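PDB 1QHB: vanadium-dependent bromoperoxidase from Corallina officinalis, which catalyses the vanadate-dependent halogenation of organic substrates, using bromide and hydrogen peroxide. Local coordinates for residues F584-P587 / T593-I596; A377-L382 / K497-A502. All blocks are in the same frame, centred on the assembly; numbering follows the deposited sequence.

In the fold
The two contacts lie on the same side of the subunit's centre, their own centres about 12 Å apart. Contact 2 closes before contact 1 opens along the chain. Contact 2 joins the start of helix 376-402 to the last turn of helix 484-499 and the loop after it. Contact 1 is the hairpin of strands 585-587 and 593-595 that ends the chain. Segment 497-502 links them: the Phe584 ring meets Phe499, and Lys497 NZ bonds to Pro587 O. The C-terminal hairpin is thereby fastened to the helical core. Helix 553-574 also touches both contacts. Each reaches other copies in the dodecamer, so the hairpin and the core helices both lie near subunit interfaces.

Contact 1: residues F584-P587 / T593-I596; sequences FNLP and TIQI
Phe584 and Ile596 are joined through their backbones at the very end of the chain. Phe584 N donates to the terminal carboxylate oxygen Ile596 OXT at 2.6 Å, almost straight at 169°. Ile596 N returns a bond to Phe584 O at 2.9 Å. Next comes the pair Leu586 and Ile594: Leu586 N reaches Ile594 O at 2.9 Å, and Ile594 N reaches Leu586 O at 3.0 Å. The strands form an antiparallel beta hairpin, with a five-residue loop between the segments. On the face of Leu586 and Ile594, Leu586 CD2 lies 4.1 Å from Ile594 CG2. On the face of Asn585 and Thr593, the two side chains cross nearly at right angles. The Asn585 side chain runs with CG opposite the backbone N (chi1 179°), which carries OD1 over to Thr593 CG2, 3.5 Å away. A water bridges the polar ends, accepting from Asn585 ND2 at 2.9 Å and bonding to Thr593 OG1. Farther out, Asp354 accepts from Asn585 N. Helices 553-574 and 484-499 pack on Phe584 and Leu586. The amide of Gln595 bonds to Arg403 and Ile401 of a second subunit.

Contact 2: residues A377-L382 / K497-A502; sequences AHVLSL and KAFFDA
Phe499 carries this contact, meeting His378 with its rim and Val379 with one face. The far end of its ring points at the face of the His378 imidazole in a T-shaped (edge-to-face) stack. The ring planes stand at 81° and the centroids are 5.2 Å apart. Phe499 CZ comes to 3.7 Å from His378 ND1. Phe499 CE2 sits above the imidazole, displaced toward its rim. The His378 side chain extends with CG anti to the backbone N, which brings the imidazole face to the end of the Phe499 ring. Outside the two segments, ND1 accepts from the backbone N of Phe374, a bond consistent with a fixed rotation of the imidazole.

Val379 covers one face of the Phe499 ring in a CH-pi contact. Its CB lies 3.6 Å from the ring centroid and only 11° off the ring normal. With Val379 CG1 between the backbone N and the carbonyl carbon (chi1 69°), CG2 stands opposite the nitrogen, where it meets the root of the ring, 3.6 Å from Phe499 CG and 3.7 Å from Phe499 CB. Phe500, already beyond helical geometry, turns its ring back so that CE2 approaches Val379 CG2 at 4.3 Å. That ring also meets Phe353, while Leu346 and Leu347 of helix 337-349 pack against it.

All four touching residues are buried, and the interface is apolar apart from the imidazole. Helix 376-402 also faces another subunit: Ser381 OG bonds to Thr384 O of that neighbouring subunit. The contact joins the start of helix 376-402 to the C-terminal end of helix 484-499. It is core packing between helices of the mainly alpha-helical vanadium haloperoxidase fold.

Contact 1: residues F584-P587 / T593-I596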
loop_
_atom_site.group_PDB
_atom_site.type_symbol
_atom_site.label_atom_id
_atom_site.label_comp_id
_atom_site.label_asym_id
_atom_site.label_seq_id
_atom_site.Cartn_x
_atom_site.Cartn_y
_atom_site.Cartn_z
ATOM N N PHE A 584 13.633 22.867 24.207
ATOM C CA PHE A 584 14.389 24.112 24.090
ATOM C C PHE A 584 13.351 25.219 24.304
ATOM O O PHE A 584 12.264 25.251 23.745
ATOM C CB PHE A 584 14.997 24.258 22.712
ATOM C CG PHE A 584 16.133 23.342 22.377
ATOM C CD1 PHE A 584 17.389 23.649 22.900
ATOM C CD2 PHE A 584 15.966 22.231 21.573
ATOM C CE1 PHE A 584 18.494 22.864 22.587
ATOM C CE2 PHE A 584 17.081 21.423 21.305
ATOM C CZ PHE A 584 18.317 21.763 21.801
ATOM N N ASN A 585 13.719 26.126 25.182
ATOM C CA ASN A 585 12.966 27.336 25.469
ATOM C C ASN A 585 13.527 28.415 24.533
ATOM O O ASN A 585 14.699 28.711 24.737
ATOM C CB ASN A 585 13.089 27.759 26.928
ATOM C CG ASN A 585 12.304 29.038 27.178
ATOM O OD1 ASN A 585 11.218 29.002 27.741
ATOM N ND2 ASN A 585 12.870 30.151 26.737
ATOM N N LEU A 586 12.781 28.921 23.552
ATOM C CA LEU A 586 13.397 29.896 22.642
ATOM C C LEU A 586 12.682 31.224 22.518
ATOM O O LEU A 586 11.562 31.344 21.996
ATOM C CB LEU A 586 13.548 29.255 21.256
ATOM C CG LEU A 586 13.769 30.151 20.027
ATOM C CD1 LEU A 586 15.077 30.904 20.156
ATOM C CD2 LEU A 586 13.748 29.303 18.779
ATOM N N PRO A 587 13.344 32.285 22.953
ATOM C CA PRO A 587 12.786 33.632 22.873
ATOM C C PRO A 587 12.914 34.090 21.436
ATOM O O PRO A 587 14.044 34.359 21.000
ATOM C CB PRO A 587 13.633 34.471 23.810
ATOM C CG PRO A 587 14.796 33.668 24.230
ATOM C CD PRO A 587 14.619 32.264 23.711
ATOM N N THR A 593 7.794 33.349 23.140
ATOM C CA THR A 593 8.632 32.177 23.341
ATOM C C THR A 593 8.027 30.939 22.682
ATOM O O THR A 593 6.820 30.807 22.787
ATOM C CB THR A 593 8.880 32.020 24.848
ATOM O OG1 THR A 593 9.920 32.998 25.126
ATOM C CG2 THR A 593 9.411 30.704 25.312
ATOM N N ILE A 594 8.848 30.088 22.047
ATOM C CA ILE A 594 8.298 28.821 21.559
ATOM C C ILE A 594 9.025 27.719 22.280
ATOM O O ILE A 594 10.203 27.882 22.565
ATOM C CB ILE A 594 8.336 28.629 20.030
ATOM C CG1 ILE A 594 7.697 27.279 19.705
ATOM C CG2 ILE A 594 9.731 28.798 19.467
ATOM C CD1 ILE A 594 7.556 27.038 18.231
ATOM N N GLN A 595 8.369 26.636 22.702
ATOM C CA GLN A 595 9.063 25.543 23.381
ATOM C C GLN A 595 9.087 24.395 22.388
ATOM O O GLN A 595 8.077 24.041 21.787
ATOM C CB GLN A 595 8.306 25.175 24.662
ATOM C CG GLN A 595 8.321 26.340 25.662
ATOM C CD GLN A 595 7.324 26.129 26.801
ATOM O OE1 GLN A 595 7.624 25.395 27.743
ATOM N NE2 GLN A 595 6.153 26.772 26.742
ATOM N N ILE A 596 10.258 23.863 22.094
ATOM C CA ILE A 596 10.532 22.834 21.124
ATOM C C ILE A 596 11.175 21.608 21.754
ATOM O O ILE A 596 10.684 20.486 21.462
ATOM C CB ILE A 596 11.473 23.370 20.025
ATOM C CG1 ILE A 596 10.887 24.633 19.361
ATOM C CG2 ILE A 596 11.707 22.307 18.963
ATOM C CD1 ILE A 596 11.933 25.414 18.561
ATOM O OXT ILE A 596 12.288 21.706 22.291
HETATM O O HOH W 1 12.209 32.983 27.116
#

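Contact 2: residues A377-L382 / K497-A502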
loop_
_atom_site.group_PDB
_atom_site.type_symbol
_atom_site.label_atom_id
_atom_site.label_comp_id
_atom_site.label_asym_id
_atom_site.label_seq_id
_atom_site.Cartn_x
_atom_site.Cartn_y
_atom_site.Cartn_z
ATOM N N ALA A 377 29.704 20.317 22.796
ATOM C CA ALA A 377 29.874 19.779 21.434
ATOM C C ALA A 377 28.590 19.884 20.631
ATOM O O ALA A 377 28.589 20.175 19.425
ATOM C CB ALA A 377 30.252 18.318 21.419
ATOM N N HIS A 378 27.456 19.722 21.335
ATOM C CA HIS A 378 26.167 19.764 20.660
ATOM C C HIS A 378 25.922 21.141 20.074
ATOM O O HIS A 378 25.668 21.265 18.874
ATOM C CB HIS A 378 25.095 19.352 21.627
ATOM C CG HIS A 378 23.767 19.080 21.026
ATOM N ND1 HIS A 378 22.696 18.629 21.785
ATOM C CD2 HIS A 378 23.322 19.175 19.739
ATOM C CE1 HIS A 378 21.662 18.460 20.967
ATOM N NE2 HIS A 378 22.004 18.784 19.738
ATOM N N VAL A 379 25.962 22.186 20.927
ATOM C CA VAL A 379 25.757 23.541 20.448
ATOM C C VAL A 379 26.817 24.021 19.450
ATOM O O VAL A 379 26.575 24.838 18.537
ATOM C CB VAL A 379 25.598 24.528 21.622
ATOM C CG1 VAL A 379 26.852 24.782 22.444
ATOM C CG2 VAL A 379 25.041 25.845 21.061
ATOM N N LEU A 380 28.046 23.556 19.596
ATOM C CA LEU A 380 29.124 23.971 18.684
ATOM C C LEU A 380 28.870 23.396 17.304
ATOM O O LEU A 380 29.139 24.162 16.370
ATOM C CB LEU A 380 30.500 23.543 19.188
ATOM C CG LEU A 380 31.060 24.392 20.354
ATOM C CD1 LEU A 380 32.223 23.646 20.980
ATOM C CD2 LEU A 380 31.487 25.751 19.830
ATOM N N SER A 381 28.306 22.187 17.141
ATOM C CA SER A 381 28.014 21.739 15.777
ATOM C C SER A 381 26.724 22.327 15.223
ATOM O O SER A 381 26.587 22.643 14.040
ATOM C CB SER A 381 27.922 20.221 15.708
ATOM O OG SER A 381 29.198 19.620 15.575
ATOM N N LEU A 382 25.740 22.442 16.105
ATOM C CA LEU A 382 24.411 22.924 15.717
ATOM C C LEU A 382 24.449 24.369 15.264
ATOM O O LEU A 382 23.796 24.701 14.265
ATOM C CB LEU A 382 23.413 22.683 16.850
ATOM C CG LEU A 382 21.909 22.724 16.606
ATOM C CD1 LEU A 382 21.537 21.954 15.353
ATOM C CD2 LEU A 382 21.121 22.163 17.789
ATOM N N LYS A 497 20.260 31.213 21.407
ATOM C CA LYS A 497 19.319 31.623 22.474
ATOM C C LYS A 497 18.518 30.397 22.928
ATOM O O LYS A 497 18.134 30.386 24.067
ATOM C CB LYS A 497 18.375 32.715 22.043
ATOM C CG LYS A 497 18.945 34.073 21.662
ATOM C CD LYS A 497 17.868 35.065 21.331
ATOM C CE LYS A 497 17.148 34.683 20.061
ATOM N NZ LYS A 497 16.265 35.732 19.476
ATOM N N ALA A 498 18.264 29.356 22.155
ATOM C CA ALA A 498 17.597 28.157 22.563
ATOM C C ALA A 498 18.520 27.350 23.489
ATOM O O ALA A 498 18.034 26.725 24.434
ATOM C CB ALA A 498 17.272 27.229 21.376
ATOM N N PHE A 499 19.799 27.273 23.142
ATOM C CA PHE A 499 20.658 26.358 23.871
ATOM C C PHE A 499 21.164 26.890 25.200
ATOM O O PHE A 499 21.478 26.089 26.096
ATOM C CB PHE A 499 21.857 26.063 22.945
ATOM C CG PHE A 499 22.273 24.632 23.069
ATOM C CD1 PHE A 499 23.027 24.212 24.141
ATOM C CD2 PHE A 499 21.878 23.728 22.125
ATOM C CE1 PHE A 499 23.402 22.880 24.243
ATOM C CE2 PHE A 499 22.202 22.397 22.232
ATOM C CZ PHE A 499 22.976 21.982 23.288
ATOM N N PHE A 500 21.340 28.191 25.291
ATOM C CA PHE A 500 21.897 28.817 26.497
ATOM C C PHE A 500 20.762 29.417 27.326
ATOM O O PHE A 500 19.628 29.478 26.812
ATOM C CB PHE A 500 22.917 29.944 26.245
ATOM C CG PHE A 500 24.282 29.419 25.908
ATOM C CD1 PHE A 500 25.226 29.125 26.868
ATOM C CD2 PHE A 500 24.617 29.221 24.566
ATOM C CE1 PHE A 500 26.462 28.617 26.510
ATOM C CE2 PHE A 500 25.839 28.693 24.220
ATOM C CZ PHE A 500 26.790 28.402 25.185
ATOM N N ASP A 501 21.002 29.752 28.583
ATOM C CA ASP A 501 19.942 30.365 29.417
ATOM C C ASP A 501 19.915 31.801 28.932
ATOM O O ASP A 501 20.748 32.637 29.428
ATOM C CB ASP A 501 20.333 30.281 30.896
ATOM C CG ASP A 501 19.280 30.741 31.861
ATOM O OD1 ASP A 501 18.221 31.248 31.454
ATOM O OD2 ASP A 501 19.445 30.612 33.095
ATOM N N ALA A 502 19.147 32.134 27.923
ATOM C CA ALA A 502 19.198 33.434 27.268
ATOM C C ALA A 502 18.908 34.654 28.105
ATOM O O ALA A 502 19.351 35.771 27.733
ATOM C CB ALA A 502 18.248 33.383 26.075
#